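Long-range contact in 4-oxalmesaconate hydratase (Pseudomonas putida, PDB 5CGZ), which catalyses the hydration of the enol form of oxalomesaconate to 4-carboxy-4-hydroxy-2-oxoadipate, the third step of gallate degradation, with one zinc ion per subunit: residues M1-D13 and V101-H113. Numbering follows the deposited sequence.
With ZN (zinc ion), chain C.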
loop_
_atom_site.group_PDB
_atom_site.type_symbol
_atom_site.label_atom_id
_atom_site.label_comp_id
_atom_site.label_asym_id
_atom_site.label_seq_id
_atom_site.Cartn_x
_atom_site.Cartn_y
_atom_site.Cartn_z
ATOM N N MET A 1 -31.907 18.472 -17.991
ATOM C CA MET A 1 -30.755 19.333 -17.784
ATOM C C MET A 1 -29.554 18.552 -17.267
ATOM O O MET A 1 -29.713 17.556 -16.573
ATOM C CB MET A 1 -31.086 20.452 -16.803
ATOM C CG MET A 1 -29.962 21.470 -16.688
ATOM S SD MET A 1 -30.550 23.049 -16.078
ATOM C CE MET A 1 -29.017 23.945 -15.816
ATOM N N LYS A 2 -28.352 19.001 -17.616
ATOM C CA LYS A 2 -27.144 18.433 -17.033
ATOM C C LYS A 2 -27.172 18.693 -15.531
ATOM O O LYS A 2 -27.578 19.771 -15.084
ATOM C CB LYS A 2 -25.892 19.032 -17.679
ATOM C CG LYS A 2 -25.712 18.640 -19.146
ATOM C CD LYS A 2 -24.747 19.574 -19.859
ATOM C CE LYS A 2 -23.327 19.374 -19.383
ATOM N NZ LYS A 2 -22.896 17.956 -19.609
ATOM N N SER A 3 -26.735 17.708 -14.755
ATOM C CA SER A 3 -26.791 17.819 -13.302
ATOM C C SER A 3 -25.610 17.113 -12.638
ATOM O O SER A 3 -24.913 16.319 -13.270
ATOM C CB SER A 3 -28.105 17.232 -12.792
ATOM O OG SER A 3 -28.110 15.825 -12.982
ATOM N N ALA A 4 -25.387 17.410 -11.362
ATOM C CA ALA A 4 -24.359 16.721 -10.581
ATOM C C ALA A 4 -24.680 16.860 -9.101
ATOM O O ALA A 4 -25.493 17.703 -8.704
ATOM C CB ALA A 4 -22.947 17.270 -10.897
ATOM N N LEU A 5 -24.033 16.032 -8.289
ATOM C CA LEU A 5 -24.419 15.852 -6.900
ATOM C C LEU A 5 -23.228 15.983 -5.958
ATOM O O LEU A 5 -22.138 15.458 -6.227
ATOM C CB LEU A 5 -25.074 14.473 -6.721
ATOM C CG LEU A 5 -25.459 14.079 -5.293
ATOM C CD1 LEU A 5 -26.600 14.974 -4.791
ATOM C CD2 LEU A 5 -25.843 12.600 -5.216
ATOM N N VAL A 6 -23.442 16.673 -4.847
ATOM C CA VAL A 6 -22.437 16.750 -3.798
ATOM C C VAL A 6 -23.040 16.182 -2.518
ATOM O O VAL A 6 -24.116 16.608 -2.099
ATOM C CB VAL A 6 -21.956 18.202 -3.576
ATOM C CG1 VAL A 6 -20.944 18.279 -2.427
ATOM C CG2 VAL A 6 -21.367 18.748 -4.862
ATOM N N VAL A 7 -22.377 15.196 -1.919
ATOM C CA VAL A 7 -22.834 14.650 -0.637
ATOM C C VAL A 7 -21.901 15.074 0.499
ATOM O O VAL A 7 -20.765 14.605 0.606
ATOM C CB VAL A 7 -22.936 13.128 -0.672
ATOM C CG1 VAL A 7 -23.493 12.608 0.652
ATOM C CG2 VAL A 7 -23.827 12.699 -1.827
ATOM N N SER A 8 -22.415 15.968 1.336
ATOM C CA SER A 8 -21.662 16.631 2.391
ATOM C C SER A 8 -22.050 16.055 3.760
ATOM O O SER A 8 -23.233 16.040 4.101
ATOM C CB SER A 8 -21.949 18.138 2.314
ATOM O OG SER A 8 -21.196 18.885 3.238
ATOM N N ALA A 9 -21.088 15.561 4.541
ATOM C CA ALA A 9 -21.435 14.971 5.844
ATOM C C ALA A 9 -22.051 16.012 6.786
ATOM O O ALA A 9 -23.064 15.768 7.444
ATOM C CB ALA A 9 -20.215 14.345 6.501
ATOM N N HIS A 10 -21.409 17.169 6.839
ATOM C CA HIS A 10 -21.843 18.282 7.665
ATOM C C HIS A 10 -22.100 19.455 6.734
ATOM O O HIS A 10 -21.500 19.532 5.665
ATOM C CB HIS A 10 -20.778 18.609 8.707
ATOM C CG HIS A 10 -20.252 17.397 9.416
ATOM N ND1 HIS A 10 -18.961 16.934 9.251
ATOM C CD2 HIS A 10 -20.854 16.531 10.266
ATOM C CE1 HIS A 10 -18.787 15.849 9.986
ATOM N NE2 HIS A 10 -19.922 15.580 10.610
ATOM N N SER A 11 -22.966 20.373 7.139
ATOM C CA SER A 11 -23.428 21.421 6.231
ATOM C C SER A 11 -22.307 22.311 5.672
ATOM O O SER A 11 -22.411 22.764 4.543
ATOM C CB SER A 11 -24.496 22.288 6.922
ATOM O OG SER A 11 -24.029 22.836 8.144
ATOM N N ALA A 12 -21.230 22.540 6.422
ATOM C CA ALA A 12 -20.171 23.442 5.944
ATOM C C ALA A 12 -19.198 22.797 4.943
ATOM O O ALA A 12 -18.515 23.487 4.178
ATOM C CB ALA A 12 -19.387 24.006 7.125
ATOM N N ASP A 13 -19.138 21.475 4.943
ATOM C CA ASP A 13 -18.123 20.786 4.162
ATOM C C ASP A 13 -18.157 21.097 2.670
ATOM O O ASP A 13 -17.104 21.265 2.062
ATOM C CB ASP A 13 -18.240 19.282 4.386
ATOM C CG ASP A 13 -17.599 18.854 5.689
ATOM O OD1 ASP A 13 -18.288 18.243 6.532
ATOM O OD2 ASP A 13 -16.394 19.137 5.859
ATOM N N VAL A 101 -32.604 10.514 -4.178
ATOM C CA VAL A 101 -31.998 11.745 -4.679
ATOM C C VAL A 101 -31.276 11.462 -5.994
ATOM O O VAL A 101 -31.410 12.220 -6.958
ATOM C CB VAL A 101 -31.027 12.368 -3.658
ATOM C CG1 VAL A 101 -30.288 13.565 -4.267
ATOM C CG2 VAL A 101 -31.797 12.790 -2.404
ATOM N N TYR A 102 -30.520 10.362 -6.040
ATOM C CA TYR A 102 -29.828 9.959 -7.265
ATOM C C TYR A 102 -30.805 9.770 -8.419
ATOM O O TYR A 102 -30.561 10.234 -9.534
ATOM C CB TYR A 102 -29.056 8.653 -7.060
ATOM C CG TYR A 102 -27.620 8.786 -6.576
ATOM C CD1 TYR A 102 -26.570 8.936 -7.479
ATOM C CD2 TYR A 102 -27.309 8.700 -5.218
ATOM C CE1 TYR A 102 -25.242 9.028 -7.040
ATOM C CE2 TYR A 102 -25.982 8.786 -4.767
ATOM C CZ TYR A 102 -24.959 8.952 -5.685
ATOM O OH TYR A 102 -23.655 9.039 -5.248
ATOM N N ARG A 103 -31.896 9.057 -8.154
ATOM C CA ARG A 103 -32.885 8.770 -9.194
ATOM C C ARG A 103 -33.507 10.070 -9.728
ATOM O O ARG A 103 -33.775 10.196 -10.919
ATOM C CB ARG A 103 -33.967 7.825 -8.655
ATOM C CG ARG A 103 -33.526 6.363 -8.474
ATOM C CD ARG A 103 -33.506 5.647 -9.802
ATOM N NE ARG A 103 -33.017 4.271 -9.750
ATOM C CZ ARG A 103 -33.775 3.199 -9.518
ATOM N NH1 ARG A 103 -35.079 3.334 -9.281
ATOM N NH2 ARG A 103 -33.225 1.985 -9.519
ATOM N N ARG A 104 -33.708 11.043 -8.847
ATOM C CA ARG A 104 -34.302 12.321 -9.236
ATOM C C ARG A 104 -33.308 13.241 -9.951
ATOM O O ARG A 104 -33.620 13.845 -10.971
ATOM C CB ARG A 104 -34.865 13.027 -7.999
ATOM C CG ARG A 104 -35.529 14.356 -8.286
ATOM C CD ARG A 104 -36.030 15.013 -7.003
ATOM N NE ARG A 104 -34.959 15.662 -6.244
ATOM C CZ ARG A 104 -34.560 15.280 -5.032
ATOM N NH1 ARG A 104 -35.138 14.243 -4.430
ATOM N NH2 ARG A 104 -33.582 15.936 -4.417
ATOM N N VAL A 105 -32.101 13.343 -9.414
ATOM C CA VAL A 105 -31.112 14.265 -9.953
ATOM C C VAL A 105 -30.406 13.707 -11.196
ATOM O O VAL A 105 -30.037 14.461 -12.099
ATOM C CB VAL A 105 -30.061 14.621 -8.874
ATOM C CG1 VAL A 105 -28.891 15.397 -9.490
ATOM C CG2 VAL A 105 -30.717 15.408 -7.740
ATOM N N GLN A 106 -30.231 12.388 -11.243
ATOM C CA GLN A 106 -29.481 11.744 -12.325
ATOM C C GLN A 106 -28.123 12.426 -12.564
ATOM O O GLN A 106 -27.816 12.849 -13.677
ATOM C CB GLN A 106 -30.311 11.749 -13.613
ATOM C CG GLN A 106 -31.601 10.919 -13.530
ATOM C CD GLN A 106 -31.345 9.427 -13.687
ATOM O OE1 GLN A 106 -30.349 9.019 -14.283
ATOM N NE2 GLN A 106 -32.241 8.608 -13.144
ATOM N N PRO A 107 -27.300 12.534 -11.513
ATOM C CA PRO A 107 -26.070 13.334 -11.628
ATOM C C PRO A 107 -25.048 12.757 -12.613
ATOM O O PRO A 107 -24.962 11.535 -12.777
ATOM C CB PRO A 107 -25.514 13.322 -10.200
ATOM C CG PRO A 107 -26.031 12.023 -9.612
ATOM C CD PRO A 107 -27.412 11.847 -10.210
ATOM N N GLU A 108 -24.282 13.638 -13.258
ATOM C CA GLU A 108 -23.204 13.219 -14.150
ATOM C C GLU A 108 -21.953 12.854 -13.373
ATOM O O GLU A 108 -21.100 12.116 -13.870
ATOM C CB GLU A 108 -22.855 14.317 -15.152
ATOM C CG GLU A 108 -23.861 14.475 -16.282
ATOM C CD GLU A 108 -23.403 15.507 -17.302
ATOM O OE1 GLU A 108 -22.184 15.832 -17.347
ATOM O OE2 GLU A 108 -24.264 15.999 -18.056
ATOM N N PHE A 109 -21.830 13.404 -12.169
ATOM C CA PHE A 109 -20.725 13.043 -11.287
ATOM C C PHE A 109 -21.111 13.351 -9.851
ATOM O O PHE A 109 -22.085 14.075 -9.601
ATOM C CB PHE A 109 -19.423 13.769 -11.688
ATOM C CG PHE A 109 -19.471 15.278 -11.540
ATOM C CD1 PHE A 109 -19.147 15.883 -10.332
ATOM C CD2 PHE A 109 -19.804 16.086 -12.620
ATOM C CE1 PHE A 109 -19.173 17.270 -10.194
ATOM C CE2 PHE A 109 -19.832 17.473 -12.496
ATOM C CZ PHE A 109 -19.520 18.067 -11.279
ATOM N N VAL A 110 -20.363 12.776 -8.914
ATOM C CA VAL A 110 -20.634 12.940 -7.491
ATOM C C VAL A 110 -19.372 13.359 -6.739
ATOM O O VAL A 110 -18.292 12.814 -6.971
ATOM C CB VAL A 110 -21.173 11.639 -6.874
ATOM C CG1 VAL A 110 -21.638 11.881 -5.438
ATOM C CG2 VAL A 110 -22.302 11.084 -7.725
ATOM N N LEU A 111 -19.505 14.329 -5.839
ATOM C CA LEU A 111 -18.395 14.714 -4.968
ATOM C C LEU A 111 -18.739 14.372 -3.522
ATOM O O LEU A 111 -19.847 14.665 -3.060
ATOM C CB LEU A 111 -18.097 16.211 -5.089
ATOM C CG LEU A 111 -17.948 16.804 -6.486
ATOM C CD1 LEU A 111 -17.513 18.253 -6.388
ATOM C CD2 LEU A 111 -16.941 15.994 -7.285
ATOM N N SER A 112 -17.812 13.742 -2.807
ATOM C CA SER A 112 -18.014 13.518 -1.378
ATOM C C SER A 112 -16.656 13.403 -0.677
ATOM O O SER A 112 -15.633 13.803 -1.247
ATOM C CB SER A 112 -18.886 12.277 -1.134
ATOM O OG SER A 112 -19.386 12.263 0.198
ATOM N N HIS A 113 -16.646 12.858 0.541
ATOM C CA HIS A 113 -15.441 12.853 1.393
ATOM C C HIS A 113 -14.473 11.703 1.104
ATOM O O HIS A 113 -14.837 10.723 0.464
ATOM C CB HIS A 113 -15.838 12.782 2.874
ATOM C CG HIS A 113 -16.660 13.939 3.345
ATOM N ND1 HIS A 113 -16.112 15.031 3.993
ATOM C CD2 HIS A 113 -17.990 14.175 3.290
ATOM C CE1 HIS A 113 -17.066 15.886 4.303
ATOM N NE2 HIS A 113 -18.222 15.389 3.889
HETATM ZN ZN ZN C . -17.366 17.753 8.234
HETATM O O HOH W 1 -27.462 14.816 -15.726
HETATM O O HOH W 2 -15.538 19.389 8.670
#
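The hydroxyl of Ser112 donates to the carbonyl oxygen of Val7, OG to O 2.7 Å, and shows how a side chain can continue a parallel strand pairing where the backbones part. With OG anti to the backbone N (chi1 -164°), the hydroxyl lies beside Val7 O. Earlier in the pairing the bonds are backbone ones, such as Leu111 N to Leu5 O at 2.9 Å. Farther on, the imidazole of His113 takes over: Ala9 N points almost straight at its NE2 (2.9 Å). The carboxylate of Asp13, its plane at a right angle to the ring, meets the ring edge with CG 3.3 Å from CE1. Asp13 OD1 binds the zinc ion with His10 ND1, Glu44 and His123, and Asp13 OD2 pairs with Arg17. His113, which touches the zinc ligand Asp13 without binding the metal itself, belongs to the second shell. Were it replaced by an alanine, Ala9 N would probably lose its acceptor and a gap would open beside Asp13, loosening the turn that carries two zinc ligands. At the other end, Lys2 NZ forms a salt bridge with Glu108 OE2 (2.8 Å) on its syn side; Glu108 OE1 also bonds to Tyr30. Between these ends, the methyl of Ala4 sits over the centre of the Phe109 ring, on which Leu239 of a second subunit also packs, and Leu5 CD2 makes a CH-pi contact with a face of Tyr102. In this Rossmann-like sheet, strand 3-8 lies between strands 31-36 and 110-112, with helix 92-105 on the Leu5 and Val110 face and helix 13-27 on the Val6 and Leu111 face.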